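Local coordinates for protein putative NAD dependent dehydrogenase (Micromonospora echinospora, PDB 6NOR) that binds NAD and is probably an NAD-dependent oxidoreductase of the GFO/IDH/MocA family, involved in gentamicin biosynthesis, at residues 164-175 with 259-270; 214-222 with 350-359. One frame throughout, in Å; residues are numbered along the deposited sequence.

Contact 1 (164-175 with 259-270)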
loop_
_atom_site.group_PDB
_atom_site.type_symbol
_atom_site.label_atom_id
_atom_site.label_comp_id
_atom_site.label_asym_id
_atom_site.label_seq_id
_atom_site.Cartn_x
_atom_site.Cartn_y
_atom_site.Cartn_z
ATOM N N LEU A 164 -4.867 22.451 4.540
ATOM C CA LEU A 164 -4.957 22.256 3.086
ATOM C C LEU A 164 -4.666 23.484 2.242
ATOM O O LEU A 164 -4.336 23.366 1.058
ATOM C CB LEU A 164 -6.337 21.734 2.703
ATOM C CG LEU A 164 -6.446 20.218 2.862
ATOM C CD1 LEU A 164 -6.881 19.881 4.265
ATOM C CD2 LEU A 164 -7.385 19.639 1.838
ATOM N N GLY A 165 -4.790 24.660 2.842
ATOM C CA GLY A 165 -4.736 25.881 2.077
ATOM C C GLY A 165 -5.946 25.991 1.174
ATOM O O GLY A 165 -7.049 25.623 1.541
ATOM N N THR A 166 -5.729 26.501 -0.022
ATOM C CA THR A 166 -6.794 26.673 -0.978
ATOM C C THR A 166 -6.997 25.372 -1.729
ATOM O O THR A 166 -6.108 24.925 -2.454
ATOM C CB THR A 166 -6.478 27.818 -1.968
ATOM O OG1 THR A 166 -6.408 29.063 -1.262
ATOM C CG2 THR A 166 -7.534 27.913 -3.046
ATOM N N VAL A 167 -8.166 24.767 -1.540
ATOM C CA VAL A 167 -8.533 23.545 -2.242
ATOM C C VAL A 167 -8.821 23.819 -3.718
ATOM O O VAL A 167 -9.584 24.719 -4.036
ATOM C CB VAL A 167 -9.743 22.890 -1.587
ATOM C CG1 VAL A 167 -10.136 21.667 -2.375
ATOM C CG2 VAL A 167 -9.397 22.495 -0.132
ATOM N N HIS A 168 -8.184 23.067 -4.617
ATOM C CA HIS A 168 -8.382 23.270 -6.054
ATOM C C HIS A 168 -8.873 22.026 -6.798
ATOM O O HIS A 168 -9.313 22.115 -7.933
ATOM C CB HIS A 168 -7.084 23.773 -6.717
ATOM C CG HIS A 168 -5.873 22.935 -6.425
ATOM N ND1 HIS A 168 -5.581 21.774 -7.109
ATOM C CD2 HIS A 168 -4.879 23.096 -5.520
ATOM C CE1 HIS A 168 -4.466 21.253 -6.633
ATOM N NE2 HIS A 168 -4.021 22.033 -5.666
ATOM N N SER A 169 -8.778 20.867 -6.167
ATOM C CA SER A 169 -9.084 19.611 -6.842
ATOM C C SER A 169 -9.804 18.665 -5.930
ATOM O O SER A 169 -9.423 18.501 -4.775
ATOM C CB SER A 169 -7.816 18.921 -7.347
ATOM O OG SER A 169 -7.476 19.348 -8.645
ATOM N N VAL A 170 -10.847 18.038 -6.449
ATOM C CA VAL A 170 -11.443 16.927 -5.762
ATOM C C VAL A 170 -11.715 15.868 -6.816
ATOM O O VAL A 170 -12.021 16.191 -7.961
ATOM C CB VAL A 170 -12.708 17.319 -4.999
ATOM C CG1 VAL A 170 -13.781 17.862 -5.942
ATOM C CG2 VAL A 170 -13.239 16.126 -4.221
ATOM N N ARG A 171 -11.542 14.609 -6.442
ATOM C CA ARG A 171 -11.745 13.524 -7.363
ATOM C C ARG A 171 -12.407 12.346 -6.660
ATOM O O ARG A 171 -11.978 11.938 -5.610
ATOM C CB ARG A 171 -10.423 13.088 -7.982
ATOM C CG ARG A 171 -10.517 11.778 -8.730
ATOM C CD ARG A 171 -9.497 11.664 -9.863
ATOM N NE ARG A 171 -9.871 10.601 -10.801
ATOM C CZ ARG A 171 -9.561 9.324 -10.623
ATOM N NH1 ARG A 171 -8.872 8.949 -9.545
ATOM N NH2 ARG A 171 -9.932 8.429 -11.514
ATOM N N VAL A 172 -13.465 11.826 -7.260
ATOM C CA VAL A 172 -14.099 10.621 -6.789
ATOM C C VAL A 172 -14.153 9.602 -7.906
ATOM O O VAL A 172 -14.671 9.878 -8.968
ATOM C CB VAL A 172 -15.526 10.856 -6.293
ATOM C CG1 VAL A 172 -16.070 9.569 -5.755
ATOM C CG2 VAL A 172 -15.555 11.932 -5.229
ATOM N N ALA A 173 -13.598 8.427 -7.652
ATOM C CA ALA A 173 -13.628 7.343 -8.604
ATOM C C ALA A 173 -14.486 6.219 -8.079
ATOM O O ALA A 173 -14.349 5.808 -6.933
ATOM C CB ALA A 173 -12.206 6.852 -8.902
ATOM N N PHE A 174 -15.397 5.729 -8.899
ATOM C CA PHE A 174 -16.288 4.682 -8.415
ATOM C C PHE A 174 -16.487 3.640 -9.513
ATOM O O PHE A 174 -17.046 3.911 -10.566
ATOM C CB PHE A 174 -17.600 5.302 -7.894
ATOM C CG PHE A 174 -18.478 4.351 -7.100
ATOM C CD1 PHE A 174 -18.123 3.036 -6.907
ATOM C CD2 PHE A 174 -19.553 4.829 -6.398
ATOM C CE1 PHE A 174 -18.895 2.189 -6.161
ATOM C CE2 PHE A 174 -20.334 3.986 -5.621
ATOM C CZ PHE A 174 -20.002 2.657 -5.507
ATOM N N ARG A 175 -15.977 2.445 -9.254
ATOM C CA ARG A 175 -15.913 1.405 -10.265
ATOM C C ARG A 175 -16.392 0.056 -9.786
ATOM O O ARG A 175 -16.047 -0.394 -8.702
ATOM C CB ARG A 175 -14.498 1.270 -10.788
ATOM C CG ARG A 175 -14.064 2.484 -11.583
ATOM C CD ARG A 175 -12.582 2.530 -11.674
ATOM N NE ARG A 175 -12.113 3.717 -12.366
ATOM C CZ ARG A 175 -10.906 4.221 -12.178
ATOM N NH1 ARG A 175 -10.091 3.638 -11.315
ATOM N NH2 ARG A 175 -10.520 5.296 -12.842
ATOM N N GLU A 259 -15.120 -3.993 -6.655
ATOM C CA GLU A 259 -15.526 -2.624 -6.396
ATOM C C GLU A 259 -14.386 -1.698 -5.944
ATOM O O GLU A 259 -13.577 -2.067 -5.101
ATOM C CB GLU A 259 -16.615 -2.643 -5.328
ATOM C CG GLU A 259 -17.764 -1.700 -5.563
ATOM C CD GLU A 259 -18.884 -1.931 -4.573
ATOM O OE1 GLU A 259 -19.885 -1.187 -4.622
ATOM O OE2 GLU A 259 -18.758 -2.860 -3.741
ATOM N N GLN A 260 -14.329 -0.501 -6.522
ATOM C CA GLN A 260 -13.376 0.520 -6.085
ATOM C C GLN A 260 -14.125 1.805 -5.753
ATOM O O GLN A 260 -14.943 2.271 -6.539
ATOM C CB GLN A 260 -12.316 0.842 -7.161
ATOM C CG GLN A 260 -11.518 -0.292 -7.748
ATOM C CD GLN A 260 -10.564 0.203 -8.844
ATOM O OE1 GLN A 260 -10.377 1.399 -9.013
ATOM N NE2 GLN A 260 -9.975 -0.716 -9.591
ATOM N N LEU A 261 -13.827 2.405 -4.612
ATOM C CA LEU A 261 -14.385 3.716 -4.316
ATOM C C LEU A 261 -13.367 4.563 -3.568
ATOM O O LEU A 261 -13.000 4.259 -2.444
ATOM C CB LEU A 261 -15.713 3.589 -3.524
ATOM C CG LEU A 261 -16.418 4.893 -3.117
ATOM C CD1 LEU A 261 -16.526 5.891 -4.270
ATOM C CD2 LEU A 261 -17.806 4.660 -2.461
ATOM N N THR A 262 -12.921 5.637 -4.202
ATOM C CA THR A 262 -11.928 6.524 -3.603
ATOM C C THR A 262 -12.287 8.019 -3.709
ATOM O O THR A 262 -12.964 8.473 -4.633
ATOM C CB THR A 262 -10.532 6.332 -4.241
ATOM O OG1 THR A 262 -10.580 6.753 -5.602
ATOM C CG2 THR A 262 -10.053 4.858 -4.187
ATOM N N VAL A 263 -11.789 8.772 -2.742
ATOM C CA VAL A 263 -11.996 10.195 -2.662
ATOM C C VAL A 263 -10.660 10.881 -2.466
ATOM O O VAL A 263 -9.854 10.455 -1.653
ATOM C CB VAL A 263 -12.927 10.575 -1.502
ATOM C CG1 VAL A 263 -13.099 12.074 -1.463
ATOM C CG2 VAL A 263 -14.284 9.897 -1.651
ATOM N N GLU A 264 -10.435 11.947 -3.216
ATOM C CA GLU A 264 -9.191 12.695 -3.159
ATOM C C GLU A 264 -9.495 14.184 -3.164
ATOM O O GLU A 264 -10.230 14.671 -4.004
ATOM C CB GLU A 264 -8.318 12.307 -4.342
ATOM C CG GLU A 264 -6.935 12.887 -4.401
ATOM C CD GLU A 264 -6.218 12.468 -5.696
ATOM O OE1 GLU A 264 -4.976 12.316 -5.683
ATOM O OE2 GLU A 264 -6.904 12.276 -6.731
ATOM N N VAL A 265 -8.956 14.893 -2.190
ATOM C CA VAL A 265 -9.050 16.340 -2.143
ATOM C C VAL A 265 -7.658 16.944 -2.078
ATOM O O VAL A 265 -6.852 16.557 -1.234
ATOM C CB VAL A 265 -9.865 16.804 -0.933
ATOM C CG1 VAL A 265 -9.889 18.329 -0.856
ATOM C CG2 VAL A 265 -11.283 16.248 -0.991
ATOM N N ILE A 266 -7.367 17.881 -2.972
ATOM C CA ILE A 266 -6.043 18.504 -3.035
ATOM C C ILE A 266 -6.068 20.034 -2.907
ATOM O O ILE A 266 -6.714 20.728 -3.689
ATOM C CB ILE A 266 -5.343 18.134 -4.342
ATOM C CG1 ILE A 266 -5.459 16.632 -4.592
ATOM C CG2 ILE A 266 -3.852 18.558 -4.338
ATOM C CD1 ILE A 266 -4.793 16.196 -5.881
ATOM N N GLY A 267 -5.350 20.548 -1.917
ATOM C CA GLY A 267 -5.179 21.973 -1.748
ATOM C C GLY A 267 -3.746 22.428 -1.992
ATOM O O GLY A 267 -2.901 21.637 -2.412
ATOM N N THR A 268 -3.453 23.697 -1.718
ATOM C CA THR A 268 -2.114 24.211 -1.985
ATOM C C THR A 268 -1.139 23.849 -0.880
ATOM O O THR A 268 0.045 23.804 -1.108
ATOM C CB THR A 268 -2.102 25.755 -2.175
ATOM O OG1 THR A 268 -2.816 26.371 -1.101
ATOM C CG2 THR A 268 -2.755 26.141 -3.497
ATOM N N GLU A 269 -1.635 23.573 0.316
ATOM C CA GLU A 269 -0.752 23.232 1.424
ATOM C C GLU A 269 -0.886 21.776 1.856
ATOM O O GLU A 269 -0.106 21.300 2.658
ATOM C CB GLU A 269 -1.022 24.143 2.628
ATOM C CG GLU A 269 -0.761 25.611 2.374
ATOM C CD GLU A 269 0.670 25.879 1.945
ATOM O OE1 GLU A 269 1.601 25.364 2.597
ATOM O OE2 GLU A 269 0.866 26.590 0.944
ATOM N N GLY A 270 -1.876 21.066 1.343
ATOM C CA GLY A 270 -2.089 19.701 1.793
ATOM C C GLY A 270 -3.081 18.909 0.959
ATOM O O GLY A 270 -3.640 19.430 0.003
HETATM O O HOH W 1 -10.305 9.437 -5.885
#

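Contact 2 (214-222 with 350-359)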
loop_
_atom_site.group_PDB
_atom_site.type_symbol
_atom_site.label_atom_id
_atom_site.label_comp_id
_atom_site.label_asym_id
_atom_site.label_seq_id
_atom_site.Cartn_x
_atom_site.Cartn_y
_atom_site.Cartn_z
ATOM N N ALA A 214 -21.680 25.891 -4.598
ATOM C CA ALA A 214 -22.450 25.902 -5.836
ATOM C C ALA A 214 -21.637 25.373 -7.006
ATOM O O ALA A 214 -20.443 25.619 -7.097
ATOM C CB ALA A 214 -22.931 27.306 -6.146
ATOM N N ILE A 215 -22.295 24.648 -7.898
ATOM C CA ILE A 215 -21.671 24.180 -9.116
ATOM C C ILE A 215 -21.928 25.152 -10.260
ATOM O O ILE A 215 -23.065 25.454 -10.571
ATOM C CB ILE A 215 -22.191 22.797 -9.485
ATOM C CG1 ILE A 215 -21.744 21.805 -8.415
ATOM C CG2 ILE A 215 -21.746 22.411 -10.897
ATOM C CD1 ILE A 215 -22.103 20.384 -8.686
ATOM N N ARG A 216 -20.868 25.639 -10.887
ATOM C CA ARG A 216 -21.011 26.617 -11.959
ATOM C C ARG A 216 -21.168 25.971 -13.336
ATOM O O ARG A 216 -22.021 26.374 -14.110
ATOM C CB ARG A 216 -19.819 27.570 -11.963
ATOM C CG ARG A 216 -19.923 28.689 -12.996
ATOM C CD ARG A 216 -18.681 29.579 -13.013
ATOM N NE ARG A 216 -18.452 30.232 -11.729
ATOM C CZ ARG A 216 -19.153 31.270 -11.284
ATOM N NH1 ARG A 216 -20.135 31.779 -12.022
ATOM N NH2 ARG A 216 -18.876 31.799 -10.099
ATOM N N ALA A 217 -20.352 24.978 -13.656
ATOM C CA ALA A 217 -20.476 24.307 -14.950
ATOM C C ALA A 217 -20.115 22.816 -14.895
ATOM O O ALA A 217 -19.522 22.350 -13.939
ATOM C CB ALA A 217 -19.624 25.012 -15.982
ATOM N N VAL A 218 -20.480 22.085 -15.937
ATOM C CA VAL A 218 -20.264 20.658 -16.016
ATOM C C VAL A 218 -19.829 20.291 -17.427
ATOM O O VAL A 218 -20.314 20.863 -18.401
ATOM C CB VAL A 218 -21.545 19.868 -15.639
ATOM C CG1 VAL A 218 -21.351 18.401 -15.833
ATOM C CG2 VAL A 218 -21.930 20.121 -14.190
ATOM N N THR A 219 -18.889 19.357 -17.532
ATOM C CA THR A 219 -18.519 18.751 -18.803
ATOM C C THR A 219 -18.511 17.241 -18.607
ATOM O O THR A 219 -18.125 16.763 -17.561
ATOM C CB THR A 219 -17.139 19.235 -19.285
ATOM O OG1 THR A 219 -16.997 20.638 -19.023
ATOM C CG2 THR A 219 -16.965 18.979 -20.760
ATOM N N ALA A 220 -18.938 16.479 -19.597
ATOM C CA ALA A 220 -19.032 15.041 -19.410
ATOM C C ALA A 220 -18.820 14.259 -20.689
ATOM O O ALA A 220 -19.085 14.737 -21.770
ATOM C CB ALA A 220 -20.387 14.659 -18.799
ATOM N N CYS A 221 -18.351 13.036 -20.528
ATOM C CA CYS A 221 -18.179 12.116 -21.614
ATOM C C CYS A 221 -18.755 10.770 -21.174
ATOM O O CYS A 221 -18.559 10.373 -20.034
ATOM C CB CYS A 221 -16.680 12.008 -21.971
ATOM S SG CYS A 221 -16.340 11.602 -23.670
ATOM N N THR A 222 -19.489 10.082 -22.049
ATOM C CA THR A 222 -19.984 8.734 -21.754
ATOM C C THR A 222 -19.770 7.758 -22.900
ATOM O O THR A 222 -19.704 8.151 -24.052
ATOM C CB THR A 222 -21.497 8.732 -21.424
ATOM O OG1 THR A 222 -22.232 9.184 -22.564
ATOM C CG2 THR A 222 -21.815 9.631 -20.249
ATOM N N SER A 350 -24.287 17.680 -21.550
ATOM C CA SER A 350 -22.914 17.909 -21.991
ATOM C C SER A 350 -22.362 16.752 -22.793
ATOM O O SER A 350 -21.682 16.952 -23.786
ATOM C CB SER A 350 -22.013 18.171 -20.786
ATOM O OG SER A 350 -20.656 18.247 -21.170
ATOM N N ALA A 351 -22.652 15.532 -22.371
ATOM C CA ALA A 351 -22.137 14.378 -23.091
ATOM C C ALA A 351 -22.821 14.268 -24.449
ATOM O O ALA A 351 -22.226 13.834 -25.422
ATOM C CB ALA A 351 -22.337 13.087 -22.277
ATOM N N ALA A 352 -24.087 14.656 -24.509
ATOM C CA ALA A 352 -24.845 14.470 -25.733
ATOM C C ALA A 352 -24.377 15.402 -26.854
ATOM O O ALA A 352 -24.323 14.990 -28.006
ATOM C CB ALA A 352 -26.337 14.653 -25.469
ATOM N N ASP A 353 -24.017 16.641 -26.536
ATOM C CA ASP A 353 -23.654 17.565 -27.607
ATOM C C ASP A 353 -22.225 18.127 -27.578
ATOM O O ASP A 353 -21.892 19.001 -28.379
ATOM C CB ASP A 353 -24.650 18.721 -27.646
ATOM C CG ASP A 353 -24.860 19.349 -26.305
ATOM O OD1 ASP A 353 -23.896 19.420 -25.523
ATOM O OD2 ASP A 353 -25.999 19.777 -26.037
ATOM N N GLY A 354 -21.389 17.619 -26.676
ATOM C CA GLY A 354 -19.955 17.845 -26.765
ATOM C C GLY A 354 -19.562 19.251 -26.376
ATOM O O GLY A 354 -18.678 19.850 -26.974
ATOM N N ARG A 355 -20.221 19.772 -25.353
ATOM C CA ARG A 355 -20.020 21.139 -24.952
ATOM C C ARG A 355 -20.145 21.273 -23.435
ATOM O O ARG A 355 -20.825 20.500 -22.788
ATOM C CB ARG A 355 -21.040 22.052 -25.640
ATOM C CG ARG A 355 -22.269 22.277 -24.800
ATOM C CD ARG A 355 -23.235 23.279 -25.407
ATOM N NE ARG A 355 -24.253 23.712 -24.443
ATOM C CZ ARG A 355 -25.406 23.080 -24.229
ATOM N NH1 ARG A 355 -25.696 21.975 -24.902
ATOM N NH2 ARG A 355 -26.268 23.550 -23.338
ATOM N N LYS A 356 -19.485 22.275 -22.881
ATOM C CA LYS A 356 -19.631 22.610 -21.483
ATOM C C LYS A 356 -21.049 23.141 -21.254
ATOM O O LYS A 356 -21.551 23.905 -22.064
ATOM C CB LYS A 356 -18.582 23.642 -21.081
ATOM C CG LYS A 356 -18.628 24.057 -19.629
ATOM C CD LYS A 356 -17.935 25.399 -19.415
ATOM C CE LYS A 356 -16.434 25.256 -19.389
ATOM N NZ LYS A 356 -15.760 26.566 -19.633
ATOM N N VAL A 357 -21.689 22.732 -20.160
ATOM C CA VAL A 357 -23.040 23.193 -19.829
ATOM C C VAL A 357 -22.985 24.069 -18.578
ATOM O O VAL A 357 -22.564 23.626 -17.515
ATOM C CB VAL A 357 -24.016 21.984 -19.637
ATOM C CG1 VAL A 357 -25.355 22.414 -19.066
ATOM C CG2 VAL A 357 -24.231 21.239 -20.967
ATOM N N GLU A 358 -23.375 25.331 -18.723
ATOM C CA GLU A 358 -23.445 26.273 -17.607
ATOM C C GLU A 358 -24.607 25.945 -16.695
ATOM O O GLU A 358 -25.711 25.741 -17.162
ATOM C CB GLU A 358 -23.590 27.705 -18.115
ATOM C CG GLU A 358 -22.465 28.159 -19.021
ATOM C CD GLU A 358 -21.166 28.375 -18.268
ATOM O OE1 GLU A 358 -21.220 28.874 -17.122
ATOM O OE2 GLU A 358 -20.094 28.036 -18.818
ATOM N N MET A 359 -24.357 25.875 -15.395
ATOM C CA MET A 359 -25.433 25.669 -14.435
ATOM C C MET A 359 -26.022 27.006 -14.062
ATOM O O MET A 359 -25.467 28.056 -14.369
ATOM C CB MET A 359 -24.948 24.969 -13.167
ATOM C CG MET A 359 -24.104 23.759 -13.424
ATOM S SD MET A 359 -25.095 22.300 -13.659
ATOM C CE MET A 359 -25.649 22.022 -11.984
HETATM O O HOH W 2 -19.938 11.325 -24.585
#

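Contact 1 (164-175 with 259-270)
Arg-175 and Gln-260 pair through both backbone and side chains at one end of an antiparallel ladder. Backbone bonds also join Ser-169 to Ile-266, Arg-171 to Glu-264 and Ala-173 to Thr-262. A classic beta bulge puts both His-168 and Ser-169 opposite Ile-266: Ile-266 O accepts from His-168 N at 2.9 Å and from Ser-169 N at 3.2 Å. The same oxygen sits over the centre of the His-168 imidazole, 3.4 Å above its plane. CG of His-168 lies between the backbone N and the carbonyl carbon (chi1 52°), which sets the ring there, while NE2 hydrogen-bonds Ala-254 O of the second subunit.

Among side chains, Arg-175 NH1 donates to Gln-260 OE1 at 3.2 Å, with the oxygen in the guanidinium plane. Asp-250 OD2 forms salt bridges with NH2 of both Arg-171 and Arg-175, and Glu-264 forms one with Arg-175 of the second subunit. A water links Arg-171 O to Thr-262 OG1, 2.7 Å from that hydroxyl.

Val-170, Val-172, Phe-174, Leu-261, Val-263 and Val-265 share one face. Leu-261 CD1 makes a CH-pi contact over the Phe-174 ring, 4.1 Å from its centroid. Val-265 CG1 meets Val-167 CG1 at 3.7 Å, and its CG2 meets Val-170 CG2.

This apolar face packs on helix 199-209; the opposite, mostly polar face gathers arginines round Asp-250 and, through Glu-264 and Arg-175, joins a second subunit.

Contact 2 (214-222 with 350-359)
Ser-350 OG is held by two hydrogen bonds: it accepts from Ala-220 N at 2.9 Å and donates to Arg-355 O at 2.8 Å. With OG anti to the backbone N, the hydroxyl reaches from the last turn of helix 334-353 to both groups. The bond from Ala-220 N is bent, 137° at the hydrogen. Next to it, Ala-351 CB rests 3.7 Å from Ala-220 O and also touches Thr-222. A water accepts from Thr-222 N and donates weakly to Ala-351 O.

After the helix the chain turns through Gly-354 and runs back as a short antiparallel strand, the outermost of the sheet within this chain. Gly-354 and Lys-356 make backbone bonds to the second subunit. Val-357 and Val-218 exchange two backbone bonds. Val-357 N donates to Val-218 O at 2.9 Å, almost straight at 178°. Met-359 N donates to Arg-216 O at 2.7 Å.

Met-359 CG lies 3.7 Å from Ile-215 CG2; the bend at chi2 (-86°) then carries SD to 3.9 Å from Val-218 CG2. Ala-346 of the helix touches Met-359 too. Lys-356 lays its CD against Ala-217 CB.

One hydroxyl therefore ties the helix end, the turn and strand 215-223 together, while backbone bonds add the C-terminal strand to the sheet.

How the contacts relate
Contacts 1 and 2 belong to the same mixed sheet of the C-terminal domain. Contact 1 joins strands 167-175 and 260-267, and contact 2 joins strand 215-223 to strand 357-358, the outermost within this chain. Strands 246-252 and 234-241 lie between them. Their centres are about 20 Å apart and their nearest atoms about 9 Å, so they do not touch. Both meet the second subunit. Contact 1 also reaches a third, where Gly-270 continues the sheet. Only contact 1 comes near the cofactor: the Phe-174 side chain is about 7 Å from NAD and about 6 Å from the side chain of the NAD-binding Lys-116. Contact 2 lies away from the known NAD-binding residues.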